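ECXA (Escherichia coli, PDB 4L63) is probably a zinc-dependent metallopeptidase of the metzincin group. Local coordinates at residues 13-18 with 177-182; 23-28 with 232-237; 27-32 with 106-111; 34-39 with 90-95; 69-74 with 228-233. All blocks are in the same frame, centred on the assembly; numbering follows the deposited sequence.

Interaction 1 of 5, residues 13-18 with 177-182; sequences IGYADH and YFPHGV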
# COMPACT_ATOMS: atom_id res chain seq x y z
N ILE A 13 -15.44 8.01 3.75
CA ILE A 13 -15.58 8.58 5.08
C ILE A 13 -16.76 7.94 5.79
O ILE A 13 -17.86 7.89 5.24
CB ILE A 13 -15.78 10.10 5.03
CG1 ILE A 13 -14.66 10.77 4.23
CG2 ILE A 13 -15.92 10.68 6.44
CD1 ILE A 13 -13.27 10.53 4.78
N GLY A 14 -16.53 7.45 7.01
CA GLY A 14 -17.56 6.79 7.78
C GLY A 14 -18.00 7.67 8.93
O GLY A 14 -17.27 8.59 9.33
N TYR A 15 -19.18 7.42 9.48
CA TYR A 15 -19.75 8.23 10.54
C TYR A 15 -19.30 7.77 11.90
O TYR A 15 -19.64 6.69 12.30
CB TYR A 15 -21.26 8.13 10.45
CG TYR A 15 -22.04 9.32 10.96
CD1 TYR A 15 -23.23 9.68 10.40
CD2 TYR A 15 -21.57 10.06 11.99
CE1 TYR A 15 -23.93 10.75 10.85
CE2 TYR A 15 -22.27 11.14 12.46
CZ TYR A 15 -23.45 11.47 11.89
OH TYR A 15 -24.14 12.55 12.37
N ALA A 16 -18.55 8.58 12.61
CA ALA A 16 -18.10 8.25 13.96
C ALA A 16 -18.87 9.09 14.97
O ALA A 16 -19.41 10.14 14.63
CB ALA A 16 -16.61 8.49 14.10
N ASP A 17 -18.93 8.63 16.22
CA ASP A 17 -19.64 9.41 17.24
C ASP A 17 -18.75 10.49 17.84
O ASP A 17 -17.69 10.81 17.31
CB ASP A 17 -20.18 8.49 18.34
CG ASP A 17 -19.10 7.67 19.03
OD1 ASP A 17 -17.94 8.13 19.15
OD2 ASP A 17 -19.42 6.56 19.49
N HIS A 18 -19.19 11.06 18.96
CA HIS A 18 -18.51 12.21 19.54
C HIS A 18 -17.20 11.82 20.22
O HIS A 18 -16.44 12.70 20.66
CB HIS A 18 -19.44 12.93 20.51
CG HIS A 18 -20.82 13.14 19.97
ND1 HIS A 18 -21.15 14.24 19.20
CD2 HIS A 18 -21.95 12.40 20.09
CE1 HIS A 18 -22.43 14.16 18.87
NE2 HIS A 18 -22.94 13.06 19.40
N TYR A 177 -17.80 17.96 11.27
CA TYR A 177 -18.72 17.63 12.35
C TYR A 177 -20.16 17.48 11.86
O TYR A 177 -20.63 18.25 11.02
CB TYR A 177 -18.65 18.69 13.45
CG TYR A 177 -17.45 18.56 14.37
CD1 TYR A 177 -16.16 18.78 13.91
CD2 TYR A 177 -17.62 18.24 15.71
CE1 TYR A 177 -15.07 18.66 14.75
CE2 TYR A 177 -16.54 18.13 16.56
CZ TYR A 177 -15.27 18.34 16.08
OH TYR A 177 -14.19 18.23 16.92
N PHE A 178 -20.87 16.50 12.42
CA PHE A 178 -22.23 16.20 12.02
C PHE A 178 -23.09 16.03 13.27
O PHE A 178 -22.55 16.02 14.38
CB PHE A 178 -22.24 14.97 11.11
CG PHE A 178 -21.53 15.19 9.81
CD1 PHE A 178 -22.21 15.71 8.72
CD2 PHE A 178 -20.18 14.91 9.68
CE1 PHE A 178 -21.55 15.94 7.52
CE2 PHE A 178 -19.52 15.14 8.49
CZ PHE A 178 -20.21 15.65 7.41
N PRO A 179 -24.43 15.92 13.12
CA PRO A 179 -25.30 15.86 14.30
C PRO A 179 -24.94 14.79 15.33
O PRO A 179 -25.12 15.03 16.53
CB PRO A 179 -26.68 15.56 13.70
CG PRO A 179 -26.64 16.24 12.39
CD PRO A 179 -25.23 16.07 11.88
N HIS A 180 -24.44 13.64 14.90
CA HIS A 180 -24.19 12.55 15.84
C HIS A 180 -22.71 12.22 15.96
O HIS A 180 -22.35 11.16 16.48
CB HIS A 180 -24.99 11.31 15.43
CG HIS A 180 -26.47 11.50 15.51
ND1 HIS A 180 -27.31 11.37 14.42
CD2 HIS A 180 -27.27 11.83 16.56
CE1 HIS A 180 -28.55 11.60 14.79
NE2 HIS A 180 -28.56 11.88 16.09
N GLY A 181 -21.86 13.13 15.50
CA GLY A 181 -20.43 12.92 15.63
C GLY A 181 -19.58 13.61 14.57
O GLY A 181 -19.73 14.81 14.31
N VAL A 182 -18.69 12.84 13.96
CA VAL A 182 -17.68 13.39 13.07
C VAL A 182 -17.35 12.37 11.98
O VAL A 182 -17.42 11.16 12.21
CB VAL A 182 -16.40 13.78 13.87
CG1 VAL A 182 -15.79 12.56 14.57
CG2 VAL A 182 -15.36 14.46 12.97
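An antiparallel bridge between Ala16 and Val182 joins strand 12-16 to strand 181-186 in a small three-stranded sheet. Ala16 N donates to Val182 O at 2.8 Å, and Val182 N returns a bond to Ala16 O at 2.9 Å. Ala16 CB and Val182 CG1 lie on the same sheet face, 4.2 Å apart. Beside this pair, a type I turn from Phe178 to Gly181 forms the tip of a tight beta hairpin. Tyr15 reaches across to that turn. Its CG stands anti to the backbone N (chi1 -152°), which carries the phenol to the turn, where OH accepts from His180 N at 2.8 Å. The same OH touches Phe178 CB at 3.3 Å. The ring edge meets Gly181 N. His18 lays one ring face over the turn, with Gly181 CA 4.2 Å from the ring centroid in a CH-pi contact. Gly181 CA also makes a close CH...O contact, 3.1 Å to Ala16 O. Around the contact, Phe178 touches Leu169 in the loop after helix 146-165, its side chain about 6 Å from that of the zinc ligand His170. The Tyr15 ring meets Phe108, which follows strand 104-107.

Interaction 2 of 5, residues 23-28 with 232-237; sequences YNITSI and EGVRVM
Ile25 and Met237 join the N-capped start of helix 25-29 to the last turns of helix 228-239. Ile25 N, in the first turn of its helix, donates to Met237 O at 2.8 Å with a nearly straight N-H...O angle of 167°. This bond pairs a backbone N-H at one helix start with a carbonyl near the end of another helix. Ile25 CG1 lies only 3.3 Å from the same oxygen, because chi1 of 64° places CG1 between the backbone N and the carbonyl carbon. CD1 continues to Val234 CG1 at 4.0 Å, and the two side chains meet at about a right angle. On the other branch, Ile25 CG2 packs on Met237 CB at 4.2 Å. Met237 is bent at both chi2 and chi3. The bends bring its CE methyl to Tyr23 O, 3.2 Å away.

Further out, Tyr23 OH is hydrogen-bonded to His180 O, and its ring meets Tyr15 edge-to-face. Thr26 OG1 bonds Arg238 O, a second tie to the end of helix 228-239. Val234 also touches Trp71 and Ser74. Asn24 is the N-cap residue that positions the first turn of helix 25-29. Its OD1 accepts a weak bond from Thr26 N and a straighter one from Ser27 N at 3.0 Å, which arrives from above the amide plane.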
# COMPACT_ATOMS: atom_id res chain seq x y z
N TYR A 23 -19.85 4.30 14.14
CA TYR A 23 -21.15 3.68 14.38
C TYR A 23 -21.16 2.27 13.79
O TYR A 23 -20.60 2.00 12.72
CB TYR A 23 -22.28 4.54 13.82
CG TYR A 23 -22.59 5.73 14.70
CD1 TYR A 23 -23.35 5.58 15.86
CD2 TYR A 23 -22.10 7.00 14.40
CE1 TYR A 23 -23.63 6.66 16.68
CE2 TYR A 23 -22.38 8.09 15.22
CZ TYR A 23 -23.14 7.91 16.36
OH TYR A 23 -23.42 8.98 17.19
N ASN A 24 -21.76 1.36 14.54
CA ASN A 24 -21.86 -0.04 14.17
C ASN A 24 -23.23 -0.30 13.57
O ASN A 24 -24.21 -0.37 14.31
CB ASN A 24 -21.61 -0.91 15.40
CG ASN A 24 -21.47 -2.38 15.06
OD1 ASN A 24 -22.17 -2.92 14.21
ND2 ASN A 24 -20.55 -3.05 15.75
N ILE A 25 -23.32 -0.44 12.25
CA ILE A 25 -24.63 -0.56 11.61
C ILE A 25 -25.24 -1.94 11.86
O ILE A 25 -26.45 -2.13 11.66
CB ILE A 25 -24.57 -0.27 10.09
CG1 ILE A 25 -23.71 -1.30 9.36
CG2 ILE A 25 -24.08 1.16 9.83
CD1 ILE A 25 -23.86 -1.24 7.85
N THR A 26 -24.43 -2.89 12.30
CA THR A 26 -24.96 -4.19 12.72
C THR A 26 -25.69 -4.02 14.05
O THR A 26 -26.79 -4.55 14.23
CB THR A 26 -23.86 -5.26 12.86
OG1 THR A 26 -23.23 -5.48 11.59
CG2 THR A 26 -24.45 -6.58 13.36
N SER A 27 -25.08 -3.28 14.97
CA SER A 27 -25.71 -2.99 16.26
C SER A 27 -26.93 -2.10 16.09
O SER A 27 -27.93 -2.27 16.79
CB SER A 27 -24.71 -2.32 17.20
OG SER A 27 -23.54 -3.10 17.35
N ILE A 28 -26.85 -1.15 15.17
CA ILE A 28 -27.90 -0.17 14.98
C ILE A 28 -29.14 -0.77 14.32
O ILE A 28 -30.26 -0.55 14.77
CB ILE A 28 -27.40 1.04 14.14
CG1 ILE A 28 -26.38 1.85 14.94
CG2 ILE A 28 -28.56 1.93 13.74
CD1 ILE A 28 -25.66 2.92 14.11
N GLU A 232 -15.66 -1.84 1.02
CA GLU A 232 -14.82 -2.04 2.19
C GLU A 232 -15.18 -1.07 3.32
O GLU A 232 -15.06 -1.42 4.50
CB GLU A 232 -13.34 -1.88 1.82
CG GLU A 232 -12.81 -3.01 0.95
CD GLU A 232 -13.10 -4.38 1.54
OE1 GLU A 232 -12.76 -4.61 2.72
OE2 GLU A 232 -13.69 -5.22 0.83
N GLY A 233 -15.63 0.13 2.95
CA GLY A 233 -16.07 1.11 3.93
C GLY A 233 -17.24 0.59 4.74
O GLY A 233 -17.26 0.71 5.97
N VAL A 234 -18.21 -0.00 4.06
CA VAL A 234 -19.38 -0.55 4.75
C VAL A 234 -19.01 -1.77 5.60
O VAL A 234 -19.56 -1.96 6.69
CB VAL A 234 -20.51 -0.91 3.75
CG1 VAL A 234 -21.68 -1.58 4.46
CG2 VAL A 234 -20.98 0.35 3.04
N ARG A 235 -18.07 -2.59 5.13
CA ARG A 235 -17.54 -3.69 5.95
C ARG A 235 -17.00 -3.19 7.28
O ARG A 235 -17.17 -3.84 8.31
CB ARG A 235 -16.43 -4.45 5.23
CG ARG A 235 -16.92 -5.39 4.18
CD ARG A 235 -15.86 -6.40 3.77
NE ARG A 235 -16.44 -7.34 2.82
CZ ARG A 235 -17.23 -8.35 3.17
NH1 ARG A 235 -17.51 -8.56 4.45
NH2 ARG A 235 -17.73 -9.16 2.25
N VAL A 236 -16.33 -2.04 7.26
CA VAL A 236 -15.88 -1.40 8.48
C VAL A 236 -17.07 -0.97 9.34
O VAL A 236 -17.09 -1.22 10.55
CB VAL A 236 -14.98 -0.19 8.18
CG1 VAL A 236 -14.70 0.60 9.45
CG2 VAL A 236 -13.67 -0.66 7.54
N MET A 237 -18.06 -0.34 8.71
CA MET A 237 -19.24 0.16 9.42
C MET A 237 -20.07 -0.99 9.99
O MET A 237 -20.83 -0.79 10.94
CB MET A 237 -20.12 1.02 8.52
CG MET A 237 -19.43 2.27 7.95
SD MET A 237 -18.53 3.25 9.18
CE MET A 237 -19.87 3.85 10.21

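Interaction 3 of 5, residues 27-32 with 106-111; sequences SIYGPV and TIFDPS
Ile28 and Tyr29, at the end of helix 25-29, pack against the chain that leaves strand 104-107, the antiparallel edge strand of the mixed sheet. In zincin folds such an edge strand borders the active-site cleft.

The apolar contacts centre on Ile28 and Phe108. Ile28 CD1 sits 3.7 Å from Phe108 CZ. It also comes within 4.5 Å of Pro110 CB. Phe108 has CG anti to its own backbone N (chi1 -176°), and this extends the ring toward the helix. Ile28 CG2 also lies over one face of the neighbouring Tyr29 ring, near its rim.

Carbon-oxygen contacts form the second group. Phe108 CE1 lies 3.6 Å from Tyr29 OH. Ile28 CG2 rests 3.5 Å from Pro110 O and 3.7 Å from Asp109 O. The branched side chain is thus lodged against two successive carbonyls as well as the phenyl ring.

Polar contacts hold the parts from outside the pair. Tyr29 OH is hydrogen-bonded to Ile165 O at the end of helix 146-165 and to Ser114 OG. Ser114 OG also bonds Asp109 N, so one hydroxyl joins both sides. Thr106 OG1 bonds Glu161 OE1 of the HExxH motif, and the Phe108 side chain is about 6 Å from that of the zinc ligand His164. Within the loop, Asp109 forms an Asx turn. Ser111 N donates to Asp109 OD1 at 3.2 Å, approaching from above the carboxylate plane.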
# COMPACT_ATOMS: atom_id res chain seq x y z
N SER A 27 -25.08 -3.28 14.97
CA SER A 27 -25.71 -2.99 16.26
C SER A 27 -26.93 -2.10 16.09
O SER A 27 -27.93 -2.27 16.79
CB SER A 27 -24.71 -2.32 17.20
OG SER A 27 -23.54 -3.10 17.35
N ILE A 28 -26.85 -1.15 15.17
CA ILE A 28 -27.90 -0.17 14.98
C ILE A 28 -29.14 -0.77 14.32
O ILE A 28 -30.26 -0.55 14.77
CB ILE A 28 -27.40 1.04 14.14
CG1 ILE A 28 -26.38 1.85 14.94
CG2 ILE A 28 -28.56 1.93 13.74
CD1 ILE A 28 -25.66 2.92 14.11
N TYR A 29 -28.95 -1.55 13.26
CA TYR A 29 -30.07 -2.08 12.50
C TYR A 29 -30.42 -3.53 12.85
O TYR A 29 -31.52 -4.01 12.53
CB TYR A 29 -29.78 -1.99 11.00
CG TYR A 29 -29.59 -0.57 10.50
CD1 TYR A 29 -30.49 0.44 10.83
CD2 TYR A 29 -28.50 -0.24 9.70
CE1 TYR A 29 -30.31 1.73 10.38
CE2 TYR A 29 -28.32 1.05 9.24
CZ TYR A 29 -29.22 2.04 9.58
OH TYR A 29 -29.04 3.32 9.12
N GLY A 30 -29.50 -4.22 13.51
CA GLY A 30 -29.61 -5.65 13.69
C GLY A 30 -28.80 -6.33 12.60
O GLY A 30 -28.30 -5.65 11.69
N PRO A 31 -28.66 -7.66 12.67
CA PRO A 31 -27.94 -8.43 11.64
C PRO A 31 -28.57 -8.27 10.25
O PRO A 31 -27.87 -8.39 9.25
CB PRO A 31 -28.06 -9.87 12.14
CG PRO A 31 -28.27 -9.75 13.61
CD PRO A 31 -29.11 -8.52 13.79
N VAL A 32 -29.87 -8.01 10.22
CA VAL A 32 -30.61 -7.82 8.97
C VAL A 32 -31.28 -6.44 8.93
O VAL A 32 -31.91 -6.02 9.90
CB VAL A 32 -31.68 -8.92 8.78
CG1 VAL A 32 -32.58 -9.00 10.00
CG2 VAL A 32 -32.50 -8.65 7.52
N THR A 106 -30.86 11.88 3.20
CA THR A 106 -30.93 10.80 4.18
C THR A 106 -30.58 11.27 5.59
O THR A 106 -29.60 12.00 5.79
CB THR A 106 -29.99 9.62 3.81
OG1 THR A 106 -30.47 8.99 2.61
CG2 THR A 106 -29.92 8.59 4.92
N ILE A 107 -31.38 10.87 6.57
CA ILE A 107 -31.06 11.09 7.97
C ILE A 107 -30.54 9.81 8.62
O ILE A 107 -31.28 8.85 8.79
CB ILE A 107 -32.27 11.58 8.78
CG1 ILE A 107 -32.80 12.90 8.23
CG2 ILE A 107 -31.90 11.71 10.25
CD1 ILE A 107 -33.91 13.50 9.09
N PHE A 108 -29.26 9.80 8.98
CA PHE A 108 -28.67 8.65 9.67
C PHE A 108 -28.99 8.72 11.15
O PHE A 108 -28.56 9.64 11.85
CB PHE A 108 -27.16 8.59 9.46
CG PHE A 108 -26.51 7.38 10.08
CD1 PHE A 108 -26.61 6.13 9.47
CD2 PHE A 108 -25.80 7.48 11.26
CE1 PHE A 108 -26.02 5.01 10.03
CE2 PHE A 108 -25.20 6.37 11.83
CZ PHE A 108 -25.31 5.13 11.22
N ASP A 109 -29.74 7.73 11.62
CA ASP A 109 -30.20 7.69 13.00
C ASP A 109 -29.65 6.47 13.74
O ASP A 109 -30.01 5.33 13.43
CB ASP A 109 -31.73 7.69 13.05
CG ASP A 109 -32.26 7.55 14.46
OD1 ASP A 109 -31.58 8.00 15.41
OD2 ASP A 109 -33.37 6.99 14.62
N PRO A 110 -28.76 6.71 14.72
CA PRO A 110 -28.13 5.64 15.50
C PRO A 110 -29.14 4.78 16.27
O PRO A 110 -28.79 3.68 16.72
CB PRO A 110 -27.22 6.40 16.46
CG PRO A 110 -26.92 7.69 15.74
CD PRO A 110 -28.19 8.03 15.03
N SER A 111 -30.37 5.26 16.43
CA SER A 111 -31.41 4.48 17.08
C SER A 111 -31.99 3.43 16.14
O SER A 111 -32.68 2.50 16.58
CB SER A 111 -32.53 5.40 17.59
OG SER A 111 -32.08 6.17 18.69

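Interaction 4 of 5, residues 34-39 with 90-95; sequences NYTVPD and VVSFST
Phe93 and Val37 pack where strand 91-96 runs parallel to strand 33-36. Starting at Phe93 CB, the side chain first meets Val37 CG2 at 3.9 Å and Thr36 O at 3.6 Å. CG remains near the same methyl. CD1 touches Thr36 O, at the ring edge, and Tyr35 CD2. CE1 then reaches Tyr35 CD2 at 3.9 Å and comes close to Tyr35 CB. The rings of Tyr35 and Phe93 meet obliquely, with planes at 71° and centroids 5.7 Å apart. Phe93 CG is anti to its carbonyl carbon (chi1 -72°), which leans the ring toward Tyr35 on the neighbouring strand.

The backbone sets this register. Thr36 N donates to Val91 O at 2.9 Å, and Phe93 N donates to Thr36 O at 3.0 Å. A weak bond from Val91 N to Asn34 O extends the ladder. Tyr35 and Val91 share one face, with their CB atoms 3.8 Å apart. Thr36 and Ser92 share the other, where Thr36 CG2 also touches Val90 CG1 at 3.8 Å.

On the Tyr35 face, Phe93 touches Val64 of helix 60-70 and Ile162 of helix 146-165, and Val91 touches Ile165. This pair belongs to the parallel part of the mixed sheet. A sheet lying on the helix that carries the HExxH histidines is characteristic of the zincin fold.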
# COMPACT_ATOMS: atom_id res chain seq x y z
N ASN A 34 -34.04 -4.16 8.18
CA ASN A 34 -35.46 -4.13 7.89
C ASN A 34 -35.85 -2.75 7.39
O ASN A 34 -35.51 -1.75 8.02
CB ASN A 34 -36.23 -4.49 9.16
CG ASN A 34 -36.37 -5.98 9.36
OD1 ASN A 34 -36.14 -6.78 8.45
ND2 ASN A 34 -36.66 -6.38 10.60
N TYR A 35 -36.56 -2.67 6.27
CA TYR A 35 -36.91 -1.35 5.75
C TYR A 35 -38.30 -1.29 5.12
O TYR A 35 -38.79 -2.27 4.58
CB TYR A 35 -35.86 -0.90 4.73
CG TYR A 35 -35.83 -1.70 3.45
CD1 TYR A 35 -35.09 -2.87 3.36
CD2 TYR A 35 -36.52 -1.27 2.33
CE1 TYR A 35 -35.05 -3.60 2.19
CE2 TYR A 35 -36.49 -1.99 1.16
CZ TYR A 35 -35.75 -3.15 1.09
OH TYR A 35 -35.72 -3.87 -0.08
N THR A 36 -38.92 -0.11 5.19
CA THR A 36 -40.25 0.10 4.63
C THR A 36 -40.21 0.95 3.37
O THR A 36 -39.43 1.91 3.28
CB THR A 36 -41.20 0.76 5.65
OG1 THR A 36 -40.88 2.15 5.80
CG2 THR A 36 -41.12 0.07 7.01
N VAL A 37 -41.03 0.59 2.39
CA VAL A 37 -41.14 1.34 1.14
C VAL A 37 -42.60 1.47 0.69
O VAL A 37 -43.23 0.49 0.31
CB VAL A 37 -40.33 0.69 -0.00
CG1 VAL A 37 -40.53 1.45 -1.30
CG2 VAL A 37 -38.85 0.63 0.35
N PRO A 38 -43.12 2.68 0.66
CA PRO A 38 -44.52 2.91 0.28
C PRO A 38 -44.89 2.58 -1.17
O PRO A 38 -44.06 2.70 -2.05
CB PRO A 38 -44.69 4.39 0.58
CG PRO A 38 -43.81 4.59 1.78
CD PRO A 38 -42.71 3.57 1.75
N ASP A 39 -46.15 2.19 -1.38
CA ASP A 39 -46.65 1.48 -2.56
C ASP A 39 -46.47 2.18 -3.90
O ASP A 39 -46.29 1.51 -4.91
CB ASP A 39 -48.15 1.14 -2.40
CG ASP A 39 -48.77 0.51 -3.68
OD1 ASP A 39 -48.26 -0.51 -4.17
OD2 ASP A 39 -49.78 1.05 -4.19
N VAL A 90 -37.10 1.49 12.42
CA VAL A 90 -36.91 0.79 11.14
C VAL A 90 -36.52 1.79 10.04
O VAL A 90 -37.00 2.92 10.03
CB VAL A 90 -38.20 0.03 10.74
CG1 VAL A 90 -38.11 -0.52 9.33
CG2 VAL A 90 -38.48 -1.10 11.72
N VAL A 91 -35.65 1.36 9.13
CA VAL A 91 -35.24 2.21 8.01
C VAL A 91 -36.44 2.57 7.14
O VAL A 91 -37.23 1.71 6.77
CB VAL A 91 -34.17 1.52 7.15
CG1 VAL A 91 -33.85 2.35 5.91
CG2 VAL A 91 -32.91 1.27 7.97
N SER A 92 -36.58 3.86 6.83
CA SER A 92 -37.74 4.35 6.10
C SER A 92 -37.37 5.01 4.78
O SER A 92 -36.53 5.90 4.74
CB SER A 92 -38.53 5.33 6.96
OG SER A 92 -38.66 4.86 8.29
N PHE A 93 -38.00 4.55 3.70
CA PHE A 93 -37.87 5.21 2.41
C PHE A 93 -39.16 5.97 2.12
O PHE A 93 -40.23 5.55 2.55
CB PHE A 93 -37.57 4.20 1.30
CG PHE A 93 -36.18 3.64 1.35
CD1 PHE A 93 -35.85 2.61 2.22
CD2 PHE A 93 -35.19 4.15 0.52
CE1 PHE A 93 -34.56 2.10 2.27
CE2 PHE A 93 -33.89 3.64 0.57
CZ PHE A 93 -33.59 2.62 1.44
N SER A 94 -39.06 7.09 1.42
CA SER A 94 -40.24 7.89 1.09
C SER A 94 -39.95 8.93 0.01
O SER A 94 -38.80 9.16 -0.37
CB SER A 94 -40.78 8.59 2.34
OG SER A 94 -39.82 9.46 2.90
N THR A 95 -41.02 9.55 -0.47
CA THR A 95 -40.91 10.63 -1.45
C THR A 95 -41.39 11.93 -0.82
O THR A 95 -42.22 11.91 0.09
CB THR A 95 -41.74 10.34 -2.71
OG1 THR A 95 -43.11 10.12 -2.35
CG2 THR A 95 -41.22 9.11 -3.43

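Interaction 5 of 5, residues 69-74 with 228-233; sequences NEWAPS and RNDIEG
Trp71 CG and Ile231 CG1 both stand anti to the carbonyl carbon (chi1 -72° and -64°). These torsions bring the indole and the Ile231 branches together where the 3-10 turn 72-74, following helix 60-70, packs on the first turns of helix 228-239, in what is probably a metzincin-like catalytic domain. A further bend in Ile231 (chi2 -60°) takes CD1 to within 4.2 Å of Trp71 CE3 and 4.1 Å of Pro73 CB. Its other branch, CG2, lies against the backbone of the turn, 3.6 Å from Ser74 N. Ile231 therefore fits between the indole and the 3-10 turn. Trp71 CZ3 continues to Asp230 CB at 3.8 Å, and Asp230 O lies at the ring edge.

The polar ends are held elsewhere. Trp71 NE1 bonds Lys159 O, next to the zinc ligand His160, and Glu70 OE1 forms a salt bridge with Lys159 NZ. Asp230 OD1 bonds Ser197 OG, and OD2 accepts from Ile198 N and Ser227 N. Ser197 and Ile198 lie where the Met-turn of a metzincin would be expected. Two donors of one residue grip Trp71 O and close the turn: Ser74 N at 3.0 Å and Ser74 OG at 2.7 Å.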
# COMPACT_ATOMS: atom_id res chain seq x y z
N ASN A 69 -28.97 -4.36 -3.34
CA ASN A 69 -28.24 -5.49 -3.89
C ASN A 69 -26.88 -5.06 -4.42
O ASN A 69 -25.94 -5.85 -4.46
CB ASN A 69 -29.03 -6.16 -5.00
CG ASN A 69 -28.41 -7.48 -5.41
OD1 ASN A 69 -28.54 -8.49 -4.72
ND2 ASN A 69 -27.71 -7.47 -6.54
N GLU A 70 -26.80 -3.80 -4.86
CA GLU A 70 -25.55 -3.20 -5.29
C GLU A 70 -24.54 -3.19 -4.16
O GLU A 70 -23.33 -3.28 -4.38
CB GLU A 70 -25.77 -1.76 -5.76
CG GLU A 70 -26.60 -1.60 -7.01
CD GLU A 70 -25.74 -1.58 -8.25
OE1 GLU A 70 -25.20 -0.50 -8.57
OE2 GLU A 70 -25.61 -2.63 -8.91
N TRP A 71 -25.05 -3.06 -2.94
CA TRP A 71 -24.21 -2.93 -1.75
C TRP A 71 -24.00 -4.27 -1.06
O TRP A 71 -23.22 -4.38 -0.11
CB TRP A 71 -24.82 -1.91 -0.78
CG TRP A 71 -24.73 -0.49 -1.23
CD1 TRP A 71 -25.68 0.22 -1.92
CD2 TRP A 71 -23.64 0.41 -1.02
NE1 TRP A 71 -25.24 1.50 -2.15
CE2 TRP A 71 -23.99 1.64 -1.61
CE3 TRP A 71 -22.39 0.29 -0.39
CZ2 TRP A 71 -23.14 2.75 -1.58
CZ3 TRP A 71 -21.55 1.40 -0.37
CH2 TRP A 71 -21.93 2.60 -0.96
N ALA A 72 -24.69 -5.29 -1.56
CA ALA A 72 -24.62 -6.65 -1.00
C ALA A 72 -23.21 -7.24 -0.87
O ALA A 72 -22.96 -8.01 0.06
CB ALA A 72 -25.50 -7.59 -1.83
N PRO A 73 -22.27 -6.92 -1.79
CA PRO A 73 -20.89 -7.39 -1.59
C PRO A 73 -20.25 -6.99 -0.26
O PRO A 73 -19.24 -7.59 0.13
CB PRO A 73 -20.14 -6.75 -2.76
CG PRO A 73 -21.15 -6.67 -3.84
CD PRO A 73 -22.46 -6.38 -3.16
N SER A 74 -20.82 -6.01 0.44
CA SER A 74 -20.31 -5.61 1.75
C SER A 74 -20.68 -6.62 2.84
O SER A 74 -20.10 -6.59 3.93
CB SER A 74 -20.85 -4.23 2.12
OG SER A 74 -22.22 -4.30 2.42
N ARG A 228 -14.94 -0.39 -5.05
CA ARG A 228 -14.28 -1.33 -4.16
C ARG A 228 -14.13 -0.74 -2.76
O ARG A 228 -14.46 -1.39 -1.77
CB ARG A 228 -12.89 -1.73 -4.68
CG ARG A 228 -12.21 -2.76 -3.77
CD ARG A 228 -10.74 -2.43 -3.55
NE ARG A 228 -10.09 -3.35 -2.63
CZ ARG A 228 -9.74 -3.03 -1.38
NH1 ARG A 228 -9.97 -1.80 -0.91
NH2 ARG A 228 -9.15 -3.94 -0.61
N ASN A 229 -13.65 0.50 -2.68
CA ASN A 229 -13.45 1.11 -1.37
C ASN A 229 -14.77 1.41 -0.66
O ASN A 229 -14.84 1.32 0.57
CB ASN A 229 -12.60 2.38 -1.48
CG ASN A 229 -11.14 2.07 -1.77
OD1 ASN A 229 -10.77 0.91 -1.90
ND2 ASN A 229 -10.31 3.11 -1.85
N ASP A 230 -15.81 1.76 -1.42
CA ASP A 230 -17.14 1.95 -0.83
C ASP A 230 -17.60 0.69 -0.11
O ASP A 230 -18.12 0.74 1.01
CB ASP A 230 -18.18 2.31 -1.91
CG ASP A 230 -18.03 3.72 -2.43
OD1 ASP A 230 -17.44 4.57 -1.73
OD2 ASP A 230 -18.51 3.98 -3.56
N ILE A 231 -17.39 -0.46 -0.75
CA ILE A 231 -17.78 -1.75 -0.19
C ILE A 231 -16.97 -2.06 1.07
O ILE A 231 -17.53 -2.48 2.08
CB ILE A 231 -17.59 -2.89 -1.22
CG1 ILE A 231 -18.52 -2.69 -2.42
CG2 ILE A 231 -17.81 -4.24 -0.58
CD1 ILE A 231 -20.00 -2.68 -2.08
N GLU A 232 -15.66 -1.84 1.02
CA GLU A 232 -14.82 -2.04 2.19
C GLU A 232 -15.18 -1.07 3.32
O GLU A 232 -15.06 -1.42 4.50
CB GLU A 232 -13.34 -1.88 1.82
CG GLU A 232 -12.81 -3.01 0.95
CD GLU A 232 -13.10 -4.38 1.54
OE1 GLU A 232 -12.76 -4.61 2.72
OE2 GLU A 232 -13.69 -5.22 0.83
N GLY A 233 -15.63 0.13 2.95
CA GLY A 233 -16.07 1.11 3.93
C GLY A 233 -17.24 0.59 4.74
O GLY A 233 -17.26 0.71 5.97

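Overall arrangement
From the N terminus, strand 12-16 closes the loop of interaction 1 on the hairpin at 177-182. The next residues start interactions 2 and 3 together: helix 25-29 meets helix 228-239 in one and the loop that follows strand 104-107 in the other. Strand 33-36 then pairs with strand 91-96 in interaction 4, which is nested inside the loops of interactions 1, 2 and 3. Interaction 3 is itself nested inside interaction 1. The end of helix 60-70 closes interaction 5 on helix 228-239, crossing interactions 1, 3 and 4. Interactions 1 and 2 also cross. Together the contacts tie the mixed sheet, the small sheet and helix 228-239 around the zinc site.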